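PDB 4R1D: Alpha/beta hydrolase from Pseudomonas aeruginosa PAO1, which is probably a lipase of the alpha/beta-hydrolase family, a calcium-binding type VI secretion effector (Tle4) that is held in complex with its inhibitor Tli4. Local coordinates for residues P175-G187 and V513-A527. Numbering follows the deposited sequence.
Sequences PPGDQGEEQGKVG and VKASFRHGSKGKGQA
E181 bends over the F517 ring and then on to the backbone of strand 515-519. Its CG sits over one ring face, 3.8 Å from the centroid, a CH-pi contact. CG lies anti to the backbone N (chi1 -152°) and the chain folds at chi2, which brings the carboxylate past the ring to S516. There OE2 takes S516 N on its anti lone pair at 2.9 Å, nearly straight, and accepts Q183 N on the syn side, well out of the carboxylate plane; OE1 accepts G184 N. Two N-H groups of its own loop thus fix the carboxylate, and the third, S516 N, joins it to the strand. The backbones meet in a single bridge: R518 N donates to G180 O from above the carbonyl plane, and E182 N reaches S516 O at 2.8 Å. E182 reaches across to the strand, its OE2 accepting S516 OG on its anti lone pair at 2.7 Å and also bonding Y431 of the neighbouring strand 427-432. Just before the strand, V513 O accepts two donors: Q183 NE2 at 3.0 Å in the carbonyl plane, and K185 NZ from above that plane. Water 4 joins K514 O to V186 N, while V186 CG2 packs on A515 CB at 4.0 Å. Past the strand, the chain turns back through G520-G523, and A527 N donates to D178 O at 2.9 Å; water 1 links D178 OD1 with Q526 N. Strand 515-519 closes one end of the parallel sheet of the alpha/beta-hydrolase fold, hydrogen-bonded on its inner side to strand 427-432. The loop 175-187 covers its other edge through backbone groups and the two carboxylates of E181 and E182; the negative charge of E181 is probably stabilised by the three N-H dipoles.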
loop_
_atom_site.group_PDB
_atom_site.type_symbol
_atom_site.label_atom_id
_atom_site.label_comp_id
_atom_site.label_asym_id
_atom_site.label_seq_id
_atom_site.Cartn_x
_atom_site.Cartn_y
_atom_site.Cartn_z
ATOM N N PRO A 175 2.575 -29.995 -23.055
ATOM C CA PRO A 175 3.270 -29.099 -23.988
ATOM C C PRO A 175 2.909 -27.656 -23.662
ATOM O O PRO A 175 1.737 -27.373 -23.476
ATOM C CB PRO A 175 2.684 -29.500 -25.343
ATOM C CG PRO A 175 2.317 -30.952 -25.161
ATOM C CD PRO A 175 1.808 -31.042 -23.753
ATOM N N PRO A 176 3.902 -26.756 -23.580
ATOM C CA PRO A 176 3.624 -25.368 -23.189
ATOM C C PRO A 176 2.542 -24.700 -24.038
ATOM O O PRO A 176 1.776 -23.896 -23.515
ATOM C CB PRO A 176 4.976 -24.672 -23.373
ATOM C CG PRO A 176 5.988 -25.768 -23.184
ATOM C CD PRO A 176 5.344 -27.025 -23.717
ATOM N N GLY A 177 2.454 -25.049 -25.319
ATOM C CA GLY A 177 1.438 -24.467 -26.178
ATOM C C GLY A 177 0.027 -24.775 -25.711
ATOM O O GLY A 177 -0.887 -23.960 -25.852
ATOM N N ASP A 178 -0.146 -25.969 -25.157
ATOM C CA ASP A 178 -1.435 -26.402 -24.645
ATOM C C ASP A 178 -1.868 -25.464 -23.513
ATOM O O ASP A 178 -3.061 -25.319 -23.241
ATOM C CB ASP A 178 -1.322 -27.820 -24.088
ATOM C CG ASP A 178 -1.264 -28.891 -25.176
ATOM O OD1 ASP A 178 -1.140 -28.548 -26.364
ATOM O OD2 ASP A 178 -1.339 -30.088 -24.818
ATOM N N GLN A 179 -0.881 -24.855 -22.855
ATOM C CA GLN A 179 -1.105 -23.987 -21.688
ATOM C C GLN A 179 -1.159 -22.509 -22.092
ATOM O O GLN A 179 -1.182 -21.611 -21.235
ATOM C CB GLN A 179 0.022 -24.166 -20.664
ATOM C CG GLN A 179 0.185 -25.577 -20.115
ATOM C CD GLN A 179 -0.872 -25.937 -19.086
ATOM O OE1 GLN A 179 -1.433 -25.061 -18.421
ATOM N NE2 GLN A 179 -1.143 -27.239 -18.937
ATOM N N GLY A 180 -1.163 -22.254 -23.395
ATOM C CA GLY A 180 -1.255 -20.889 -23.889
ATOM C C GLY A 180 0.082 -20.195 -24.120
ATOM O O GLY A 180 0.114 -18.986 -24.317
ATOM N N GLU A 181 1.183 -20.944 -24.120
ATOM C CA GLU A 181 2.507 -20.340 -24.352
ATOM C C GLU A 181 2.591 -19.799 -25.774
ATOM O O GLU A 181 2.240 -20.501 -26.722
ATOM C CB GLU A 181 3.626 -21.354 -24.096
ATOM C CG GLU A 181 4.959 -20.727 -23.651
ATOM C CD GLU A 181 5.625 -19.924 -24.738
ATOM O OE1 GLU A 181 5.814 -20.485 -25.839
ATOM O OE2 GLU A 181 5.959 -18.738 -24.497
ATOM N N GLU A 182 3.057 -18.560 -25.918
ATOM C CA GLU A 182 2.984 -17.855 -27.202
ATOM C C GLU A 182 4.317 -17.519 -27.876
ATOM O O GLU A 182 4.322 -17.137 -29.044
ATOM C CB GLU A 182 2.155 -16.570 -27.064
ATOM C CG GLU A 182 2.817 -15.481 -26.183
ATOM C CD GLU A 182 1.875 -14.328 -25.879
ATOM O OE1 GLU A 182 1.075 -13.966 -26.763
ATOM O OE2 GLU A 182 1.914 -13.791 -24.748
ATOM N N GLN A 183 5.435 -17.650 -27.167
ATOM C CA GLN A 183 6.735 -17.304 -27.755
ATOM C C GLN A 183 7.247 -18.446 -28.635
ATOM O O GLN A 183 7.915 -18.214 -29.639
ATOM C CB GLN A 183 7.768 -16.964 -26.678
ATOM C CG GLN A 183 7.339 -15.871 -25.699
ATOM C CD GLN A 183 7.135 -14.507 -26.348
ATOM O OE1 GLN A 183 6.170 -14.286 -27.093
ATOM N NE2 GLN A 183 8.041 -13.580 -26.061
ATOM N N GLY A 184 6.942 -19.680 -28.243
ATOM C CA GLY A 184 7.251 -20.842 -29.058
ATOM C C GLY A 184 8.679 -21.329 -28.933
ATOM O O GLY A 184 9.128 -22.153 -29.726
ATOM N N LYS A 185 9.394 -20.826 -27.934
ATOM C CA LYS A 185 10.800 -21.172 -27.759
ATOM C C LYS A 185 10.978 -22.331 -26.773
ATOM O O LYS A 185 11.708 -23.282 -27.042
ATOM C CB LYS A 185 11.610 -19.938 -27.345
ATOM C CG LYS A 185 11.602 -18.822 -28.412
ATOM C CD LYS A 185 12.330 -17.541 -27.973
ATOM C CE LYS A 185 11.578 -16.782 -26.874
ATOM N NZ LYS A 185 12.115 -15.394 -26.627
ATOM N N VAL A 186 10.289 -22.269 -25.641
ATOM C CA VAL A 186 10.502 -23.271 -24.607
ATOM C C VAL A 186 9.740 -24.556 -24.885
ATOM O O VAL A 186 8.753 -24.566 -25.611
ATOM C CB VAL A 186 10.142 -22.736 -23.207
ATOM C CG1 VAL A 186 10.978 -21.523 -22.879
ATOM C CG2 VAL A 186 8.664 -22.424 -23.118
ATOM N N GLY A 187 10.211 -25.654 -24.311
ATOM C CA GLY A 187 9.590 -26.941 -24.562
ATOM C C GLY A 187 9.042 -27.536 -23.285
ATOM O O GLY A 187 9.160 -26.935 -22.220
ATOM N N VAL A 513 10.338 -11.810 -23.873
ATOM C CA VAL A 513 10.665 -12.673 -22.735
ATOM C C VAL A 513 10.729 -14.126 -23.179
ATOM O O VAL A 513 10.164 -14.504 -24.219
ATOM C CB VAL A 513 9.684 -12.517 -21.542
ATOM C CG1 VAL A 513 9.870 -11.165 -20.864
ATOM C CG2 VAL A 513 8.246 -12.702 -21.996
ATOM N N LYS A 514 11.431 -14.940 -22.401
ATOM C CA LYS A 514 11.690 -16.323 -22.791
ATOM C C LYS A 514 10.410 -17.146 -22.948
ATOM O O LYS A 514 10.274 -17.930 -23.891
ATOM C CB LYS A 514 12.641 -16.990 -21.798
ATOM C CG LYS A 514 12.901 -18.464 -22.087
ATOM C CD LYS A 514 14.107 -18.980 -21.300
ATOM C CE LYS A 514 15.419 -18.779 -22.061
ATOM N NZ LYS A 514 16.558 -19.572 -21.471
ATOM N N ALA A 515 9.478 -16.982 -22.015
ATOM C CA ALA A 515 8.197 -17.674 -22.096
ATOM C C ALA A 515 7.053 -16.766 -21.654
ATOM O O ALA A 515 7.191 -15.995 -20.701
ATOM C CB ALA A 515 8.218 -18.958 -21.257
ATOM N N SER A 516 5.932 -16.845 -22.357
ATOM C CA SER A 516 4.762 -16.017 -22.053
ATOM C C SER A 516 3.487 -16.837 -22.279
ATOM O O SER A 516 3.234 -17.336 -23.389
ATOM C CB SER A 516 4.760 -14.744 -22.914
ATOM O OG SER A 516 3.615 -13.937 -22.673
ATOM N N PHE A 517 2.701 -16.998 -21.218
ATOM C CA PHE A 517 1.460 -17.773 -21.276
ATOM C C PHE A 517 0.242 -16.867 -21.281
ATOM O O PHE A 517 -0.035 -16.150 -20.304
ATOM C CB PHE A 517 1.391 -18.773 -20.120
ATOM C CG PHE A 517 2.509 -19.774 -20.133
ATOM C CD1 PHE A 517 3.772 -19.428 -19.674
ATOM C CD2 PHE A 517 2.303 -21.056 -20.618
ATOM C CE1 PHE A 517 4.806 -20.327 -19.692
ATOM C CE2 PHE A 517 3.331 -21.967 -20.644
ATOM C CZ PHE A 517 4.591 -21.609 -20.173
ATOM N N ARG A 518 -0.479 -16.904 -22.401
ATOM C CA ARG A 518 -1.609 -16.024 -22.620
ATOM C C ARG A 518 -2.888 -16.789 -22.256
ATOM O O ARG A 518 -3.393 -17.603 -23.035
ATOM C CB ARG A 518 -1.603 -15.587 -24.080
ATOM C CG ARG A 518 -2.664 -14.580 -24.527
ATOM C CD ARG A 518 -2.348 -14.241 -25.994
ATOM N NE ARG A 518 -3.260 -13.295 -26.636
ATOM C CZ ARG A 518 -3.127 -11.972 -26.617
ATOM N NH1 ARG A 518 -2.133 -11.401 -25.939
ATOM N NH2 ARG A 518 -4.006 -11.211 -27.270
ATOM N N HIS A 519 -3.393 -16.550 -21.052
ATOM C CA HIS A 519 -4.494 -17.359 -20.528
ATOM C C HIS A 519 -5.852 -16.709 -20.786
ATOM O O HIS A 519 -6.022 -15.510 -20.613
ATOM C CB HIS A 519 -4.306 -17.649 -19.029
ATOM C CG HIS A 519 -3.127 -18.527 -18.734
ATOM N ND1 HIS A 519 -2.314 -18.341 -17.635
ATOM C CD2 HIS A 519 -2.632 -19.601 -19.390
ATOM C CE1 HIS A 519 -1.361 -19.254 -17.636
ATOM N NE2 HIS A 519 -1.528 -20.031 -18.692
ATOM N N GLY A 520 -6.830 -17.512 -21.185
ATOM C CA GLY A 520 -8.155 -16.978 -21.425
ATOM C C GLY A 520 -8.542 -16.978 -22.892
ATOM O O GLY A 520 -7.866 -17.575 -23.729
ATOM N N SER A 521 -9.626 -16.274 -23.197
ATOM C CA SER A 521 -10.250 -16.349 -24.512
ATOM C C SER A 521 -9.346 -15.899 -25.663
ATOM O O SER A 521 -9.515 -16.349 -26.803
ATOM C CB SER A 521 -11.539 -15.533 -24.515
ATOM O OG SER A 521 -11.252 -14.147 -24.604
ATOM N N LYS A 522 -8.392 -15.011 -25.384
ATOM C CA LYS A 522 -7.511 -14.495 -26.433
ATOM C C LYS A 522 -6.247 -15.327 -26.633
ATOM O O LYS A 522 -5.414 -15.015 -27.481
ATOM C CB LYS A 522 -7.152 -13.025 -26.170
ATOM C CG LYS A 522 -8.373 -12.143 -25.937
ATOM C CD LYS A 522 -8.000 -10.691 -25.662
ATOM C CE LYS A 522 -7.450 -9.978 -26.905
ATOM N NZ LYS A 522 -8.472 -9.907 -28.003
ATOM N N GLY A 523 -6.099 -16.380 -25.838
ATOM C CA GLY A 523 -4.987 -17.292 -25.991
ATOM C C GLY A 523 -5.423 -18.575 -26.671
ATOM O O GLY A 523 -6.571 -18.689 -27.114
ATOM N N LYS A 524 -4.512 -19.544 -26.748
ATOM C CA LYS A 524 -4.790 -20.821 -27.403
ATOM C C LYS A 524 -4.416 -21.989 -26.497
ATOM O O LYS A 524 -3.851 -21.790 -25.419
ATOM C CB LYS A 524 -3.993 -20.936 -28.701
ATOM C CG LYS A 524 -4.266 -19.832 -29.722
ATOM C CD LYS A 524 -5.705 -19.880 -30.220
ATOM C CE LYS A 524 -5.987 -18.740 -31.201
ATOM N NZ LYS A 524 -7.404 -18.728 -31.679
ATOM N N GLY A 525 -4.710 -23.209 -26.943
ATOM C CA GLY A 525 -4.280 -24.398 -26.222
ATOM C C GLY A 525 -5.391 -25.183 -25.553
ATOM O O GLY A 525 -6.330 -24.619 -24.992
ATOM N N GLN A 526 -5.283 -26.508 -25.610
ATOM C CA GLN A 526 -6.358 -27.361 -25.121
ATOM C C GLN A 526 -6.523 -27.343 -23.603
ATOM O O GLN A 526 -7.573 -27.737 -23.082
ATOM C CB GLN A 526 -6.209 -28.794 -25.667
ATOM C CG GLN A 526 -4.999 -29.554 -25.160
ATOM C CD GLN A 526 -4.913 -30.951 -25.761
ATOM O OE1 GLN A 526 -5.726 -31.323 -26.608
ATOM N NE2 GLN A 526 -3.925 -31.724 -25.333
ATOM N N ALA A 527 -5.497 -26.884 -22.889
ATOM C CA ALA A 527 -5.582 -26.744 -21.432
ATOM C C ALA A 527 -5.913 -25.314 -21.030
ATOM O O ALA A 527 -5.795 -24.940 -19.858
ATOM C CB ALA A 527 -4.284 -27.188 -20.781
HETATM O O HOH W 1 -3.454 -27.450 -27.801
HETATM O O HOH W 2 -0.472 -22.548 -17.744
HETATM O O HOH W 3 -1.793 -18.562 -26.443
HETATM O O HOH W 4 8.829 -19.747 -25.271
#